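Long-range contacts in chemotaxis response regulator protein-glutamate methylesterase (PDB 3SFT), which probably removes methyl groups from methylglutamate residues of chemoreceptors and deamidates specific glutamines, the chain here being its C-terminal catalytic domain: residues V5-T16 with Y123-G134; I79-G87 with L99-P110. All blocks are in the same frame, centred on the assembly; numbering follows the deposited sequence.

How the interactions relate
Interaction 1 lies in the core and interaction 2 nearer the surface; their centres are about 16 Å apart and they do not touch. Along the chain, 79-87 and 99-110 fall inside the loop that 5-16 and 123-134 close. Interaction 1 pairs two parallel strands of the central sheet, so backbone bonds and aliphatic side chains do most of the work. Interaction 2 joins the base of an antiparallel hairpin to the loop that follows it. Only two of its bonds are of the sheet kind, and lysine, histidine and aromatic side chains carry much of the rest. Both approach the predicted active site: Ser15 belongs to interaction 1, and Val108 of interaction 2 lies near His42.

Interaction 1 (V5-T16 with Y123-G134); sequences VSGKIVVIGSST and YKSKTIAVILTG
Thr133 OG1 donates to Thr16 O at 2.7 Å, nearly in line with the carbonyl. The hydroxyl stands opposite the backbone N (chi1 173°), which turns it to Thr16. Thr133 OG1 is also hydrogen-bonded to the backbone N of Val162 and of Val163. Next to it, Ser15 N donates to Thr133 O at 3.0 Å. Gly134 comes close against Ser15 CB, where a side chain on the glycine would clash. These bonds close the C-terminal end of a parallel strand pair, 9-14 beside 127-131, at the middle of the doubly wound alpha/beta sheet. Ser15, the predicted active-site serine, follows strand 9-14, and its side chain lies beside His42.

The ladder runs back from there. Gly13, paired with Ile131, bonds to the residues before and after it: Gly13 N donates to Val130 O at 2.8 Å, and Gly13 O accepts from Leu132 N. Val11 does the same with Ile128 and Val130. Ile9 N reaches Lys126 O more loosely, at 3.3 Å.

One face of the pair carries Val10, Ile12, Ile128 and Val130. Ile12 and Val130 lie side by side, and Ile12 CG2 meets Leu132 CD1 at 3.5 Å. Helix 185-192 covers Ile128 and Val130. Helix 112-123 lies over Val11 and Ala129 on the other face.

At the N-terminal end Lys8 crosses Lys126 through their carbon chains, and Lys8 NZ turns to Leu192 O.

Tyr123, at the end of helix 112-123, receives Ile9 over one ring face and Val5 CG1 obliquely. With the ring gone, as in an alanine here, Ile9 and Val5 CG1 would probably lose the surface they pack on. Ile9 CG2 sits 3.7 Å from the Tyr123 ring centroid, 20° off the ring normal, while Gly7 O lies at the ring edge.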
loop_
_atom_site.group_PDB
_atom_site.type_symbol
_atom_site.label_atom_id
_atom_site.label_comp_id
_atom_site.label_asym_id
_atom_site.label_seq_id
_atom_site.Cartn_x
_atom_site.Cartn_y
_atom_site.Cartn_z
ATOM N N VAL A 5 -6.063 -13.223 13.728
ATOM C CA VAL A 5 -6.412 -12.127 12.770
ATOM C C VAL A 5 -7.228 -12.687 11.611
ATOM O O VAL A 5 -6.906 -13.749 11.074
ATOM C CB VAL A 5 -5.143 -11.443 12.206
ATOM C CG1 VAL A 5 -5.526 -10.312 11.256
ATOM C CG2 VAL A 5 -4.276 -10.922 13.343
ATOM N N SER A 6 -8.285 -11.971 11.236
ATOM C CA SER A 6 -9.151 -12.393 10.139
ATOM C C SER A 6 -9.106 -11.426 8.954
ATOM O O SER A 6 -8.646 -10.287 9.078
ATOM C CB SER A 6 -10.598 -12.530 10.629
ATOM O OG SER A 6 -11.130 -11.277 11.034
ATOM N N GLY A 7 -9.598 -11.894 7.811
ATOM C CA GLY A 7 -9.635 -11.077 6.614
ATOM C C GLY A 7 -8.304 -10.812 5.933
ATOM O O GLY A 7 -7.244 -11.272 6.367
ATOM N N LYS A 8 -8.375 -10.041 4.858
ATOM C CA LYS A 8 -7.205 -9.688 4.076
ATOM C C LYS A 8 -6.768 -8.253 4.341
ATOM O O LYS A 8 -7.377 -7.542 5.143
ATOM C CB LYS A 8 -7.515 -9.870 2.590
ATOM C CG LYS A 8 -8.041 -11.255 2.259
ATOM C CD LYS A 8 -8.130 -11.494 0.769
ATOM C CE LYS A 8 -8.611 -12.912 0.488
ATOM N NZ LYS A 8 -8.542 -13.258 -0.959
ATOM N N ILE A 9 -5.683 -7.851 3.686
ATOM C CA ILE A 9 -5.160 -6.497 3.799
ATOM C C ILE A 9 -4.553 -6.087 2.460
ATOM O O ILE A 9 -4.029 -6.919 1.717
ATOM C CB ILE A 9 -4.087 -6.371 4.912
ATOM C CG1 ILE A 9 -3.817 -4.891 5.209
ATOM C CG2 ILE A 9 -2.798 -7.095 4.510
ATOM C CD1 ILE A 9 -2.803 -4.662 6.304
ATOM N N VAL A 10 -4.685 -4.811 2.134
ATOM C CA VAL A 10 -4.134 -4.284 0.902
ATOM C C VAL A 10 -3.084 -3.241 1.269
ATOM O O VAL A 10 -3.357 -2.304 2.011
ATOM C CB VAL A 10 -5.226 -3.639 0.020
ATOM C CG1 VAL A 10 -4.613 -3.117 -1.278
ATOM C CG2 VAL A 10 -6.327 -4.650 -0.280
ATOM N N VAL A 11 -1.861 -3.458 0.809
ATOM C CA VAL A 11 -0.774 -2.534 1.068
ATOM C C VAL A 11 -0.344 -1.997 -0.292
ATOM O O VAL A 11 0.026 -2.762 -1.184
ATOM C CB VAL A 11 0.409 -3.231 1.771
ATOM C CG1 VAL A 11 1.546 -2.244 1.992
ATOM C CG2 VAL A 11 -0.045 -3.825 3.102
ATOM N N ILE A 12 -0.447 -0.681 -0.446
ATOM C CA ILE A 12 -0.106 -0.000 -1.686
ATOM C C ILE A 12 1.147 0.838 -1.529
ATOM O O ILE A 12 1.290 1.576 -0.550
ATOM C CB ILE A 12 -1.240 0.956 -2.126
ATOM C CG1 ILE A 12 -2.581 0.214 -2.164
ATOM C CG2 ILE A 12 -0.906 1.575 -3.478
ATOM C CD1 ILE A 12 -3.740 1.036 -2.723
ATOM N N GLY A 13 2.041 0.723 -2.506
ATOM C CA GLY A 13 3.278 1.483 -2.504
ATOM C C GLY A 13 3.302 2.355 -3.744
ATOM O O GLY A 13 3.025 1.882 -4.845
ATOM N N SER A 14 3.643 3.627 -3.572
ATOM C CA SER A 14 3.670 4.562 -4.687
ATOM C C SER A 14 4.659 5.701 -4.477
ATOM O O SER A 14 5.035 6.017 -3.347
ATOM C CB SER A 14 2.271 5.143 -4.897
ATOM O OG SER A 14 1.756 5.667 -3.679
ATOM N N SER A 15 5.058 6.329 -5.579
ATOM C CA SER A 15 5.976 7.447 -5.526
ATOM C C SER A 15 5.590 8.510 -6.561
ATOM O O SER A 15 4.545 9.139 -6.431
ATOM C CB SER A 15 7.417 6.974 -5.723
ATOM O OG SER A 15 8.325 7.987 -5.334
ATOM N N THR A 16 6.424 8.707 -7.583
ATOM C CA THR A 16 6.167 9.702 -8.623
ATOM C C THR A 16 4.831 9.440 -9.321
ATOM O O THR A 16 4.593 8.352 -9.842
ATOM C CB THR A 16 7.304 9.715 -9.662
ATOM O OG1 THR A 16 8.564 9.804 -8.987
ATOM C CG2 THR A 16 7.161 10.903 -10.592
ATOM N N TYR A 123 -0.488 -11.311 7.848
ATOM C CA TYR A 123 -1.578 -11.778 7.001
ATOM C C TYR A 123 -1.246 -12.949 6.074
ATOM O O TYR A 123 -2.149 -13.618 5.573
ATOM C CB TYR A 123 -2.148 -10.607 6.198
ATOM C CG TYR A 123 -2.849 -9.569 7.050
ATOM C CD1 TYR A 123 -4.236 -9.583 7.201
ATOM C CD2 TYR A 123 -2.127 -8.572 7.703
ATOM C CE1 TYR A 123 -4.887 -8.625 7.985
ATOM C CE2 TYR A 123 -2.765 -7.613 8.485
ATOM C CZ TYR A 123 -4.141 -7.646 8.621
ATOM O OH TYR A 123 -4.767 -6.697 9.393
ATOM N N LYS A 124 0.039 -13.181 5.838
ATOM C CA LYS A 124 0.494 -14.270 4.972
ATOM C C LYS A 124 -0.229 -14.369 3.620
ATOM O O LYS A 124 -0.253 -13.397 2.867
ATOM C CB LYS A 124 0.464 -15.604 5.730
ATOM C CG LYS A 124 1.457 -15.654 6.885
ATOM C CD LYS A 124 1.523 -17.038 7.512
ATOM C CE LYS A 124 2.579 -17.104 8.612
ATOM N NZ LYS A 124 2.209 -16.266 9.787
ATOM N N SER A 125 -0.842 -15.516 3.326
ATOM C CA SER A 125 -1.535 -15.699 2.047
ATOM C C SER A 125 -2.685 -14.716 1.814
ATOM O O SER A 125 -3.135 -14.546 0.683
ATOM C CB SER A 125 -2.032 -17.142 1.883
ATOM O OG SER A 125 -3.155 -17.410 2.705
ATOM N N LYS A 126 -3.143 -14.059 2.877
ATOM C CA LYS A 126 -4.232 -13.091 2.767
ATOM C C LYS A 126 -3.723 -11.663 2.506
ATOM O O LYS A 126 -4.487 -10.696 2.580
ATOM C CB LYS A 126 -5.106 -13.126 4.032
ATOM C CG LYS A 126 -5.775 -14.475 4.300
ATOM C CD LYS A 126 -6.546 -14.969 3.079
ATOM C CE LYS A 126 -7.171 -16.338 3.324
ATOM N NZ LYS A 126 -8.246 -16.294 4.365
ATOM N N THR A 127 -2.431 -11.540 2.209
ATOM C CA THR A 127 -1.819 -10.242 1.933
ATOM C C THR A 127 -1.922 -9.912 0.449
ATOM O O THR A 127 -1.671 -10.761 -0.406
ATOM C CB THR A 127 -0.316 -10.219 2.313
ATOM O OG1 THR A 127 -0.151 -10.712 3.645
ATOM C CG2 THR A 127 0.244 -8.793 2.235
ATOM N N ILE A 128 -2.318 -8.681 0.153
ATOM C CA ILE A 128 -2.423 -8.214 -1.221
ATOM C C ILE A 128 -1.540 -6.973 -1.343
ATOM O O ILE A 128 -1.722 -6.011 -0.598
ATOM C CB ILE A 128 -3.878 -7.834 -1.593
ATOM C CG1 ILE A 128 -4.783 -9.069 -1.561
ATOM C CG2 ILE A 128 -3.917 -7.208 -2.986
ATOM C CD1 ILE A 128 -6.262 -8.762 -1.865
ATOM N N ALA A 129 -0.554 -7.022 -2.238
ATOM C CA ALA A 129 0.351 -5.892 -2.455
ATOM C C ALA A 129 0.053 -5.228 -3.793
ATOM O O ALA A 129 -0.216 -5.907 -4.783
ATOM C CB ALA A 129 1.810 -6.353 -2.419
ATOM N N VAL A 130 0.088 -3.900 -3.807
ATOM C CA VAL A 130 -0.162 -3.129 -5.018
ATOM C C VAL A 130 0.983 -2.137 -5.185
ATOM O O VAL A 130 1.149 -1.231 -4.375
ATOM C CB VAL A 130 -1.505 -2.345 -4.939
ATOM C CG1 VAL A 130 -1.778 -1.645 -6.263
ATOM C CG2 VAL A 130 -2.653 -3.284 -4.607
ATOM N N ILE A 131 1.785 -2.323 -6.226
ATOM C CA ILE A 131 2.915 -1.439 -6.466
ATOM C C ILE A 131 2.604 -0.539 -7.646
ATOM O O ILE A 131 2.509 -0.986 -8.790
ATOM C CB ILE A 131 4.208 -2.244 -6.708
ATOM C CG1 ILE A 131 4.434 -3.211 -5.543
ATOM C CG2 ILE A 131 5.399 -1.312 -6.876
ATOM C CD1 ILE A 131 4.482 -2.538 -4.183
ATOM N N LEU A 132 2.444 0.742 -7.344
ATOM C CA LEU A 132 2.108 1.747 -8.339
ATOM C C LEU A 132 3.307 2.504 -8.889
ATOM O O LEU A 132 4.450 2.283 -8.479
ATOM C CB LEU A 132 1.124 2.754 -7.729
ATOM C CG LEU A 132 -0.130 2.163 -7.079
ATOM C CD1 LEU A 132 -1.024 3.293 -6.564
ATOM C CD2 LEU A 132 -0.877 1.306 -8.093
ATOM N N THR A 133 2.992 3.411 -9.811
ATOM C CA THR A 133 3.917 4.310 -10.488
ATOM C C THR A 133 4.939 4.898 -9.526
ATOM O O THR A 133 4.619 5.167 -8.364
ATOM C CB THR A 133 3.115 5.482 -11.124
ATOM O OG1 THR A 133 4.008 6.461 -11.664
ATOM C CG2 THR A 133 2.213 6.140 -10.080
ATOM N N GLY A 134 6.162 5.101 -10.015
ATOM C CA GLY A 134 7.212 5.666 -9.187
ATOM C C GLY A 134 8.617 5.271 -9.598
ATOM O O GLY A 134 8.817 4.291 -10.318
#

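Interaction 2 (I79-G87 with L99-P110); sequences IAPGDFHLG and LDKSDKINNVRP
Ala80 CB touches Pro110 CG, and Pro81 CG meets Leu99 CD2 at 3.8 Å. Asp83 then gives its backbone: Lys101 NZ donates to Asp83 O at 2.7 Å, from above the carbonyl plane. A water links Asp83 N to Arg109 O.

Phe84 is sandwiched. Lys101 NZ lies over one ring face in a cation-pi contact, 4.2 Å from the centroid, and Leu99 CB packs against the opposite face. Asp100 O lies at the ring edge.

His85 pairs with Asp100 through two backbone bonds, the start of the hairpin 85-91 and 94-100. Its CG lies opposite the carbonyl carbon (chi1 -80°), and the ring extends into the curl of 102-110. NE2 donates to Asp103 O at 2.9 Å, in the ring plane but above the carbonyl plane. Arg109 CG sits over the ring centre, 3.5 Å from the centroid. Ser102 N and OG both donate to Asp100 OD2; the backbone bond makes an Asx turn.

Leu86 CD1 meets Leu99 CD2. Beyond the pair, Phe114 of helix 112-123 lies nearly parallel to the His85 ring, while Pro110 and Leu86 pack on strand 37-41.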
loop_
_atom_site.group_PDB
_atom_site.type_symbol
_atom_site.label_atom_id
_atom_site.label_comp_id
_atom_site.label_asym_id
_atom_site.label_seq_id
_atom_site.Cartn_x
_atom_site.Cartn_y
_atom_site.Cartn_z
ATOM N N ILE A 79 -2.804 6.483 5.291
ATOM C CA ILE A 79 -1.642 7.035 4.601
ATOM C C ILE A 79 -0.487 7.073 5.604
ATOM O O ILE A 79 -0.633 7.619 6.701
ATOM C CB ILE A 79 -1.905 8.486 4.105
ATOM C CG1 ILE A 79 -3.170 8.555 3.238
ATOM C CG2 ILE A 79 -0.701 9.014 3.362
ATOM C CD1 ILE A 79 -3.219 7.563 2.083
ATOM N N ALA A 80 0.650 6.484 5.243
ATOM C CA ALA A 80 1.805 6.476 6.141
ATOM C C ALA A 80 2.350 7.895 6.350
ATOM O O ALA A 80 2.559 8.629 5.390
ATOM C CB ALA A 80 2.896 5.561 5.589
ATOM N N PRO A 81 2.528 8.318 7.614
ATOM C CA PRO A 81 3.047 9.655 7.918
ATOM C C PRO A 81 4.556 9.721 7.673
ATOM O O PRO A 81 5.231 8.685 7.643
ATOM C CB PRO A 81 2.709 9.816 9.399
ATOM C CG PRO A 81 2.876 8.432 9.920
ATOM C CD PRO A 81 2.181 7.600 8.856
ATOM N N GLY A 82 5.084 10.934 7.514
ATOM C CA GLY A 82 6.506 11.104 7.264
ATOM C C GLY A 82 7.415 10.873 8.461
ATOM O O GLY A 82 6.950 10.755 9.592
ATOM N N ASP A 83 8.714 10.763 8.184
ATOM C CA ASP A 83 9.755 10.560 9.196
ATOM C C ASP A 83 9.843 9.174 9.840
ATOM O O ASP A 83 10.823 8.875 10.526
ATOM C CB ASP A 83 9.650 11.625 10.297
ATOM C CG ASP A 83 9.862 13.036 9.773
ATOM O OD1 ASP A 83 10.865 13.256 9.055
ATOM O OD2 ASP A 83 9.030 13.919 10.087
ATOM N N PHE A 84 8.835 8.332 9.624
ATOM C CA PHE A 84 8.823 6.991 10.217
ATOM C C PHE A 84 8.445 5.902 9.218
ATOM O O PHE A 84 7.773 6.163 8.221
ATOM C CB PHE A 84 7.789 6.899 11.353
ATOM C CG PHE A 84 7.999 7.871 12.481
ATOM C CD1 PHE A 84 8.822 7.548 13.553
ATOM C CD2 PHE A 84 7.304 9.079 12.513
ATOM C CE1 PHE A 84 8.947 8.414 14.647
ATOM C CE2 PHE A 84 7.422 9.949 13.598
ATOM C CZ PHE A 84 8.243 9.617 14.666
ATOM N N HIS A 85 8.901 4.683 9.491
ATOM C CA HIS A 85 8.539 3.521 8.685
ATOM C C HIS A 85 7.264 3.069 9.389
ATOM O O HIS A 85 7.191 3.105 10.622
ATOM C CB HIS A 85 9.585 2.412 8.792
ATOM C CG HIS A 85 10.793 2.632 7.937
ATOM N ND1 HIS A 85 10.710 2.913 6.593
ATOM C CD2 HIS A 85 12.113 2.597 8.235
ATOM C CE1 HIS A 85 11.928 3.044 6.096
ATOM N NE2 HIS A 85 12.796 2.858 7.072
ATOM N N LEU A 86 6.240 2.723 8.619
ATOM C CA LEU A 86 4.976 2.289 9.198
ATOM C C LEU A 86 4.926 0.776 9.394
ATOM O O LEU A 86 4.848 0.012 8.428
ATOM C CB LEU A 86 3.814 2.745 8.317
ATOM C CG LEU A 86 2.411 2.413 8.825
ATOM C CD1 LEU A 86 2.162 3.114 10.155
ATOM C CD2 LEU A 86 1.381 2.845 7.789
ATOM N N GLY A 87 4.970 0.346 10.651
ATOM C CA GLY A 87 4.915 -1.071 10.938
ATOM C C GLY A 87 3.523 -1.528 11.315
ATOM O O GLY A 87 2.618 -0.713 11.490
ATOM N N LEU A 99 5.010 3.246 14.680
ATOM C CA LEU A 99 5.943 4.095 13.961
ATOM C C LEU A 99 7.369 3.730 14.331
ATOM O O LEU A 99 7.804 3.897 15.470
ATOM C CB LEU A 99 5.640 5.570 14.237
ATOM C CG LEU A 99 4.251 6.020 13.770
ATOM C CD1 LEU A 99 4.033 7.489 14.083
ATOM C CD2 LEU A 99 4.097 5.768 12.276
ATOM N N ASP A 100 8.075 3.186 13.352
ATOM C CA ASP A 100 9.446 2.743 13.526
ATOM C C ASP A 100 10.412 3.777 12.949
ATOM O O ASP A 100 10.171 4.332 11.876
ATOM C CB ASP A 100 9.604 1.387 12.830
ATOM C CG ASP A 100 10.985 0.804 12.981
ATOM O OD1 ASP A 100 11.229 0.084 13.972
ATOM O OD2 ASP A 100 11.816 1.055 12.091
ATOM N N LYS A 101 11.500 4.046 13.664
ATOM C CA LYS A 101 12.468 5.026 13.184
ATOM C C LYS A 101 13.828 4.447 12.823
ATOM O O LYS A 101 14.859 5.085 13.040
ATOM C CB LYS A 101 12.622 6.184 14.176
ATOM C CG LYS A 101 12.337 7.537 13.533
ATOM C CD LYS A 101 12.646 8.699 14.463
ATOM C CE LYS A 101 11.887 9.957 14.054
ATOM N NZ LYS A 101 11.978 10.213 12.594
ATOM N N SER A 102 13.829 3.243 12.256
ATOM C CA SER A 102 15.078 2.617 11.842
ATOM C C SER A 102 15.579 3.308 10.570
ATOM O O SER A 102 14.888 4.158 10.009
ATOM C CB SER A 102 14.903 1.110 11.621
ATOM O OG SER A 102 13.986 0.832 10.578
ATOM N N ASP A 103 16.773 2.932 10.123
ATOM C CA ASP A 103 17.397 3.523 8.939
ATOM C C ASP A 103 16.532 3.567 7.685
ATOM O O ASP A 103 15.637 2.749 7.506
ATOM C CB ASP A 103 18.705 2.796 8.612
ATOM C CG ASP A 103 19.798 3.056 9.631
ATOM O OD1 ASP A 103 19.623 3.937 10.503
ATOM O OD2 ASP A 103 20.847 2.381 9.552
ATOM N N LYS A 104 16.835 4.526 6.817
ATOM C CA LYS A 104 16.123 4.685 5.565
ATOM C C LYS A 104 16.417 3.481 4.664
ATOM O O LYS A 104 17.537 2.966 4.654
ATOM C CB LYS A 104 16.548 5.993 4.881
ATOM C CG LYS A 104 16.079 7.252 5.608
ATOM C CD LYS A 104 16.546 8.519 4.903
ATOM C CE LYS A 104 16.071 9.744 5.663
ATOM N NZ LYS A 104 16.587 11.009 5.077
ATOM N N ILE A 105 15.391 2.979 3.985
ATOM C CA ILE A 105 15.533 1.859 3.075
ATOM C C ILE A 105 15.453 2.584 1.739
ATOM O O ILE A 105 14.350 2.837 1.242
ATOM C CB ILE A 105 14.372 0.867 3.277
ATOM C CG1 ILE A 105 14.439 0.269 4.684
ATOM C CG2 ILE A 105 14.397 -0.216 2.215
ATOM C CD1 ILE A 105 13.210 -0.567 5.070
ATOM N N ASN A 106 16.638 2.818 1.156
ATOM C CA ASN A 106 16.898 3.580 -0.078
ATOM C C ASN A 106 17.248 4.863 0.657
ATOM O O ASN A 106 17.964 4.811 1.657
ATOM C CB ASN A 106 15.638 3.841 -0.939
ATOM C CG ASN A 106 14.950 2.578 -1.396
ATOM O OD1 ASN A 106 15.547 1.498 -1.413
ATOM N ND2 ASN A 106 13.668 2.696 -1.715
ATOM N N ASN A 107 16.827 6.016 0.151
ATOM C CA ASN A 107 17.042 7.259 0.889
ATOM C C ASN A 107 15.589 7.642 1.143
ATOM O O ASN A 107 15.185 8.800 1.013
ATOM C CB ASN A 107 17.759 8.320 0.045
ATOM C CG ASN A 107 18.103 9.559 0.864
ATOM O OD1 ASN A 107 18.722 9.463 1.928
ATOM N ND2 ASN A 107 17.676 10.728 0.385
ATOM N N VAL A 108 14.808 6.618 1.480
ATOM C CA VAL A 108 13.377 6.742 1.709
ATOM C C VAL A 108 12.888 6.163 3.032
ATOM O O VAL A 108 13.317 5.090 3.456
ATOM C CB VAL A 108 12.607 6.058 0.546
ATOM C CG1 VAL A 108 11.143 5.883 0.881
ATOM C CG2 VAL A 108 12.756 6.870 -0.739
ATOM N N ARG A 109 11.960 6.889 3.649
ATOM C CA ARG A 109 11.326 6.510 4.908
ATOM C C ARG A 109 10.104 7.411 5.076
ATOM O O ARG A 109 10.236 8.629 5.159
ATOM C CB ARG A 109 12.287 6.689 6.093
ATOM C CG ARG A 109 11.690 6.299 7.441
ATOM C CD ARG A 109 12.690 6.452 8.573
ATOM N NE ARG A 109 13.092 7.843 8.770
ATOM C CZ ARG A 109 14.181 8.219 9.434
ATOM N NH1 ARG A 109 14.982 7.307 9.969
ATOM N NH2 ARG A 109 14.482 9.508 9.545
ATOM N N PRO A 110 8.895 6.823 5.132
ATOM C CA PRO A 110 8.604 5.387 5.053
ATOM C C PRO A 110 8.883 4.730 3.700
ATOM O O PRO A 110 8.777 5.363 2.651
ATOM C CB PRO A 110 7.111 5.329 5.376
ATOM C CG PRO A 110 6.604 6.614 4.776
ATOM C CD PRO A 110 7.648 7.601 5.255
HETATM O O HOH W 1 9.235 11.061 5.286
#